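Local coordinates for structure-specific endonuclease subunit SLX1 (Candida glabrata, PDB 4XLG), which probably acts as the catalytic subunit of the SLX1-SLX4 endonuclease, cutting one strand of branched DNA near junctions during repair and recombination, at residues C13-Q17 and R36-H40; Y67-S71 and F123-L128. The protein carries 1 engineered substitution. One frame throughout, in Å; residues are numbered along the deposited sequence.

Contact 1: C13-Q17 and R36-H40; sequences CYLLQ and RLRQH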
loop_
_atom_site.group_PDB
_atom_site.type_symbol
_atom_site.label_atom_id
_atom_site.label_comp_id
_atom_site.label_asym_id
_atom_site.label_seq_id
_atom_site.Cartn_x
_atom_site.Cartn_y
_atom_site.Cartn_z
ATOM N N CYS B 13 3.476 7.399 -2.609
ATOM C CA CYS B 13 4.304 8.412 -1.932
ATOM C C CYS B 13 5.569 8.590 -2.755
ATOM O O CYS B 13 6.318 7.635 -2.923
ATOM C CB CYS B 13 4.729 7.969 -0.532
ATOM S SG CYS B 13 3.426 7.931 0.687
ATOM N N TYR B 14 5.815 9.817 -3.210
ATOM C CA TYR B 14 6.879 10.083 -4.184
ATOM C C TYR B 14 7.971 10.923 -3.602
ATOM O O TYR B 14 7.786 11.700 -2.654
ATOM C CB TYR B 14 6.326 10.783 -5.450
ATOM C CG TYR B 14 5.531 12.083 -5.136
ATOM C CD1 TYR B 14 6.179 13.331 -5.050
ATOM C CD2 TYR B 14 4.122 12.030 -4.902
ATOM C CE1 TYR B 14 5.460 14.501 -4.772
ATOM C CE2 TYR B 14 3.379 13.206 -4.657
ATOM C CZ TYR B 14 4.099 14.444 -4.589
ATOM O OH TYR B 14 3.400 15.572 -4.312
ATOM N N LEU B 15 9.156 10.734 -4.203
ATOM C CA LEU B 15 10.311 11.582 -3.874
ATOM C C LEU B 15 10.707 12.370 -5.132
ATOM O O LEU B 15 10.905 11.766 -6.207
ATOM C CB LEU B 15 11.482 10.701 -3.409
ATOM C CG LEU B 15 12.813 11.448 -3.170
ATOM C CD1 LEU B 15 12.679 12.470 -2.011
ATOM C CD2 LEU B 15 13.961 10.431 -2.924
ATOM N N LEU B 16 10.762 13.692 -4.998
ATOM C CA LEU B 16 11.203 14.565 -6.101
ATOM C C LEU B 16 12.602 15.030 -5.773
ATOM O O LEU B 16 12.933 15.234 -4.620
ATOM C CB LEU B 16 10.321 15.816 -6.249
ATOM C CG LEU B 16 8.802 15.595 -6.315
ATOM C CD1 LEU B 16 8.135 17.039 -6.492
ATOM C CD2 LEU B 16 8.476 14.601 -7.490
ATOM N N GLN B 17 13.400 15.197 -6.817
ATOM C CA GLN B 17 14.703 15.818 -6.697
ATOM C C GLN B 17 14.763 16.922 -7.735
ATOM O O GLN B 17 14.534 16.673 -8.903
ATOM C CB GLN B 17 15.801 14.785 -6.950
ATOM C CG GLN B 17 17.248 15.421 -6.808
ATOM C CD GLN B 17 18.354 14.368 -7.023
ATOM O OE1 GLN B 17 18.088 13.239 -7.474
ATOM N NE2 GLN B 17 19.574 14.746 -6.714
ATOM N N ARG B 36 0.025 15.395 -10.524
ATOM C CA ARG B 36 0.736 16.023 -9.372
ATOM C C ARG B 36 2.065 16.600 -9.806
ATOM O O ARG B 36 2.439 17.713 -9.410
ATOM C CB ARG B 36 0.965 15.014 -8.273
ATOM C CG ARG B 36 1.774 15.578 -7.038
ATOM C CD ARG B 36 1.080 16.787 -6.399
ATOM N NE ARG B 36 -0.249 16.405 -5.907
ATOM C CZ ARG B 36 -0.445 15.693 -4.808
ATOM N NH1 ARG B 36 -1.695 15.332 -4.492
ATOM N NH2 ARG B 36 0.558 15.395 -3.978
ATOM N N LEU B 37 2.821 15.839 -10.597
ATOM C CA LEU B 37 4.090 16.382 -11.060
ATOM C C LEU B 37 3.885 17.623 -11.938
ATOM O O LEU B 37 4.640 18.589 -11.821
ATOM C CB LEU B 37 4.873 15.260 -11.789
ATOM C CG LEU B 37 6.301 15.598 -12.218
ATOM C CD1 LEU B 37 7.158 16.066 -11.010
ATOM C CD2 LEU B 37 6.860 14.274 -12.848
ATOM N N ARG B 38 2.844 17.665 -12.794
ATOM C CA ARG B 38 2.574 18.926 -13.508
ATOM C C ARG B 38 2.284 20.102 -12.580
ATOM O O ARG B 38 2.651 21.235 -12.901
ATOM C CB ARG B 38 1.338 18.853 -14.486
ATOM C CG ARG B 38 1.469 17.926 -15.667
ATOM C CD ARG B 38 0.340 18.287 -16.750
ATOM N NE ARG B 38 -1.013 18.192 -16.178
ATOM C CZ ARG B 38 -1.665 17.033 -16.107
ATOM N NH1 ARG B 38 -1.078 15.933 -16.587
ATOM N NH2 ARG B 38 -2.872 16.968 -15.575
ATOM N N GLN B 39 1.541 19.837 -11.505
ATOM C CA GLN B 39 1.208 20.907 -10.525
ATOM C C GLN B 39 2.507 21.396 -9.849
ATOM O O GLN B 39 2.710 22.597 -9.658
ATOM C CB GLN B 39 0.242 20.398 -9.481
ATOM C CG GLN B 39 -1.205 20.257 -10.070
ATOM C CD GLN B 39 -2.127 19.645 -9.033
ATOM O OE1 GLN B 39 -1.867 18.554 -8.521
ATOM N NE2 GLN B 39 -3.140 20.393 -8.643
ATOM N N HIS B 40 3.370 20.465 -9.491
ATOM C CA HIS B 40 4.649 20.895 -8.864
ATOM C C HIS B 40 5.522 21.683 -9.838
ATOM O O HIS B 40 6.258 22.622 -9.436
ATOM C CB HIS B 40 5.473 19.681 -8.337
ATOM C CG HIS B 40 4.931 19.082 -7.075
ATOM N ND1 HIS B 40 4.740 19.818 -5.919
ATOM C CD2 HIS B 40 4.630 17.804 -6.758
ATOM C CE1 HIS B 40 4.292 19.024 -4.966
ATOM N NE2 HIS B 40 4.261 17.789 -5.435
#
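The hydroxyl of Y14 meets two side chains of helix 33-41, R36 and H40, inside the GIY-YIG nuclease domain, whose first signature tripeptide appears here as GCY with Y14 as its tyrosine. The strand and helix segments run 11.6 Å apart at an axis angle of 35°, so long side chains must span the gap. Y14 does so with its CG set between its own backbone N and carbonyl carbon (chi1 54°), which carries the ring toward the helix. There Y14 OH hydrogen-bonds to H40 NE2 at 2.6 Å, and it accepts a further bond from R36 NH2 at 2.9 Å. The latter is fairly straight, and Y14 OH lies in the guanidinium plane. In R36 the first torsion, with CG anti to the backbone N (chi1 177°), lays R36 CG beside the ring, 3.6 Å from Y14 CZ; bends at chi2 and chi3 then bring NH2 back to the hydroxyl. R36 NH2 is held as well by the carbonyl of S29, and H40 stacks edge-to-face on Y26 of the YIG tripeptide. Signature tyrosines and helix residues thus gather in one cluster, consistent with the active-site surface of GIY-YIG nucleases. The Y14 and H40 rings meet rim to rim, neither lying over the other.

Two residues on, L16 supplies the apolar half. Its two methyls diverge: L16 CD2 touches L37 CD1 at 4.0 Å, and L37 leans in turn on helix 176-213. L16 CD1 sits over one face of the H40 imidazole, 3.6 Å from H40 CD2.

Contact 2: Y67-S71 and F123-L128; sequences YGFPS and FRYMDL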
loop_
_atom_site.group_PDB
_atom_site.type_symbol
_atom_site.label_atom_id
_atom_site.label_comp_id
_atom_site.label_asym_id
_atom_site.label_seq_id
_atom_site.Cartn_x
_atom_site.Cartn_y
_atom_site.Cartn_z
ATOM N N TYR B 67 4.230 2.669 -4.038
ATOM C CA TYR B 67 2.777 2.651 -4.231
ATOM C C TYR B 67 2.238 1.268 -3.825
ATOM O O TYR B 67 2.996 0.417 -3.331
ATOM C CB TYR B 67 2.409 3.024 -5.691
ATOM C CG TYR B 67 2.872 2.037 -6.757
ATOM C CD1 TYR B 67 4.192 2.041 -7.230
ATOM C CD2 TYR B 67 1.958 1.117 -7.315
ATOM C CE1 TYR B 67 4.607 1.150 -8.213
ATOM C CE2 TYR B 67 2.380 0.217 -8.314
ATOM C CZ TYR B 67 3.706 0.260 -8.762
ATOM O OH TYR B 67 4.106 -0.635 -9.729
ATOM N N GLY B 68 0.937 1.097 -3.942
ATOM C CA GLY B 68 0.287 -0.141 -3.461
ATOM C C GLY B 68 -0.398 0.060 -2.114
ATOM O O GLY B 68 -0.806 -0.928 -1.480
ATOM N N PHE B 69 -0.527 1.314 -1.648
ATOM C CA PHE B 69 -1.136 1.566 -0.336
ATOM C C PHE B 69 -2.608 1.181 -0.292
ATOM O O PHE B 69 -3.322 1.394 -1.261
ATOM C CB PHE B 69 -0.997 3.039 0.040
ATOM C CG PHE B 69 0.436 3.412 0.369
ATOM C CD1 PHE B 69 0.947 3.094 1.623
ATOM C CD2 PHE B 69 1.267 3.992 -0.580
ATOM C CE1 PHE B 69 2.276 3.374 1.961
ATOM C CE2 PHE B 69 2.596 4.291 -0.253
ATOM C CZ PHE B 69 3.105 3.992 1.029
ATOM N N PRO B 70 -3.043 0.609 0.834
ATOM C CA PRO B 70 -4.423 0.125 0.910
ATOM C C PRO B 70 -5.412 1.278 1.103
ATOM O O PRO B 70 -6.621 1.058 1.034
ATOM C CB PRO B 70 -4.414 -0.808 2.140
ATOM C CG PRO B 70 -3.202 -0.347 2.993
ATOM C CD PRO B 70 -2.186 0.090 1.923
ATOM N N SER B 71 -4.917 2.472 1.435
ATOM C CA SER B 71 -5.818 3.618 1.653
ATOM C C SER B 71 -5.015 4.869 1.515
ATOM O O SER B 71 -3.800 4.857 1.688
ATOM C CB SER B 71 -6.482 3.610 3.053
ATOM O OG SER B 71 -5.479 3.593 4.098
ATOM N N PHE B 123 3.790 -1.331 7.903
ATOM C CA PHE B 123 3.765 -1.237 6.446
ATOM C C PHE B 123 4.065 -2.579 5.760
ATOM O O PHE B 123 3.728 -2.763 4.601
ATOM C CB PHE B 123 4.749 -0.166 5.978
ATOM C CG PHE B 123 4.370 1.204 6.455
ATOM C CD1 PHE B 123 3.227 1.853 5.921
ATOM C CD2 PHE B 123 5.143 1.852 7.440
ATOM C CE1 PHE B 123 2.861 3.126 6.396
ATOM C CE2 PHE B 123 4.773 3.122 7.922
ATOM C CZ PHE B 123 3.641 3.759 7.401
ATOM N N ARG B 124 4.711 -3.506 6.468
ATOM C CA ARG B 124 4.967 -4.845 5.914
ATOM C C ARG B 124 3.709 -5.548 5.447
ATOM O O ARG B 124 3.742 -6.264 4.472
ATOM C CB ARG B 124 5.656 -5.758 6.944
ATOM C CG ARG B 124 7.152 -5.715 6.787
ATOM C CD ARG B 124 7.803 -6.693 7.856
ATOM N NE ARG B 124 9.262 -6.607 7.852
ATOM N N TYR B 125 2.597 -5.342 6.147
ATOM C CA TYR B 125 1.337 -5.975 5.733
ATOM C C TYR B 125 0.862 -5.556 4.340
ATOM O O TYR B 125 0.034 -6.218 3.723
ATOM C CB TYR B 125 0.244 -5.646 6.745
ATOM C CG TYR B 125 0.362 -6.359 8.042
ATOM C CD1 TYR B 125 0.006 -7.699 8.138
ATOM C CD2 TYR B 125 0.781 -5.690 9.213
ATOM C CE1 TYR B 125 0.040 -8.355 9.355
ATOM C CE2 TYR B 125 0.866 -6.346 10.423
ATOM C CZ TYR B 125 0.521 -7.679 10.482
ATOM O OH TYR B 125 0.513 -8.349 11.658
ATOM N N MET B 126 1.370 -4.433 3.857
ATOM C CA MET B 126 0.848 -3.874 2.606
ATOM C C MET B 126 1.543 -4.380 1.358
ATOM O O MET B 126 1.019 -4.127 0.248
ATOM C CB MET B 126 0.927 -2.325 2.667
ATOM C CG MET B 126 0.207 -1.757 3.907
ATOM S SD MET B 126 0.641 -0.000 4.050
ATOM C CE MET B 126 0.027 0.343 5.691
ATOM N N ASP B 127 2.694 -5.068 1.511
ATOM C CA ASP B 127 3.450 -5.583 0.328
ATOM C C ASP B 127 3.598 -4.493 -0.740
ATOM O O ASP B 127 3.237 -4.680 -1.930
ATOM C CB ASP B 127 2.764 -6.809 -0.306
ATOM C CG ASP B 127 2.816 -8.041 0.597
ATOM O OD1 ASP B 127 3.781 -8.191 1.392
ATOM O OD2 ASP B 127 1.858 -8.837 0.549
ATOM N N LEU B 128 4.143 -3.346 -0.318
ATOM C CA LEU B 128 4.267 -2.177 -1.189
ATOM C C LEU B 128 5.241 -2.408 -2.330
ATOM O O LEU B 128 6.062 -3.340 -2.307
ATOM C CB LEU B 128 4.719 -0.956 -0.355
ATOM C CG LEU B 128 3.693 -0.648 0.775
ATOM C CD1 LEU B 128 4.308 0.326 1.741
ATOM C CD2 LEU B 128 2.379 -0.040 0.110
HETATM O O HOH W 1 0.316 -3.244 -2.265
#
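L128 sets one methyl, CD2, over the centre of the F69 ring, 3.8 Å from the centroid and only 13° off the ring normal, a CH-pi contact. The other methyl lies closer to the rim, with L128 CD1 3.7 Å from F69 CE1. That same L128 CD2 is also packed on the backbone before the ring, 3.5 Å from Y67 O, so one leucine fills the angle between the peptide and the phenyl group. M126 brings its SD to 3.9 Å from F69 CD1, an oblique Met-aromatic contact. With its chain extended beyond CG, M126 crosses P70 at about a right angle and brings SD to 3.5 Å from P70 CD. F123 CD1 completes the shell at the F69 edge.

No direct hydrogen bond joins the two segments. Water 1 bridges them instead, lying 2.7 Å from G68 O and 2.8 Å from M126 O; other acceptors surround this water too, so the two bonds probably compete for its protons. G68, at positive phi (101°), lets the loop backbone come close to L128, the two CA atoms being 5.0 Å apart. Across from it, a type I turn from R124 to D127 ends the short helix 121-124, with D127 at positive phi.

Further out, F78 meets both F69 and F123 edge-to-face, and S71 OG caps helix 72-84 through A74 N. P70 also packs on an aromatic side chain of another protein chain in the assembly. A backbone bond from Y67 to T129 places the loop and the turn next to strands 60-67 and 129-132. The contact thus packs the loop between strand 60-67 and helix 72-84 of the GIY-YIG fold against the turn that leads into strand 129-132 of the same sheet.

How the contacts relate
Both contacts are buried, with centres about 20 Å apart, yet their chemistry differs. Contact 1 joins strand 12-18 to helix 33-41 through a buried tyrosine hydroxyl with two partners and an apolar leucine patch, with partly exposed R36 and H40 consistent with a nuclease surface. Contact 2, nearer the centre of the chain, is made by apolar side chains, a bridging water and non-regular backbone, and ties sequence-distant segments. Strand 60-67 relates them: M62 packs against Y14 and L16, while Y67 at its end begins contact 2. Helix 72-84 is shared too, since F78 touches C13, F69 and F123. The two contacts meet directly where C13 SG packs 3.8 Å from F69 CE2.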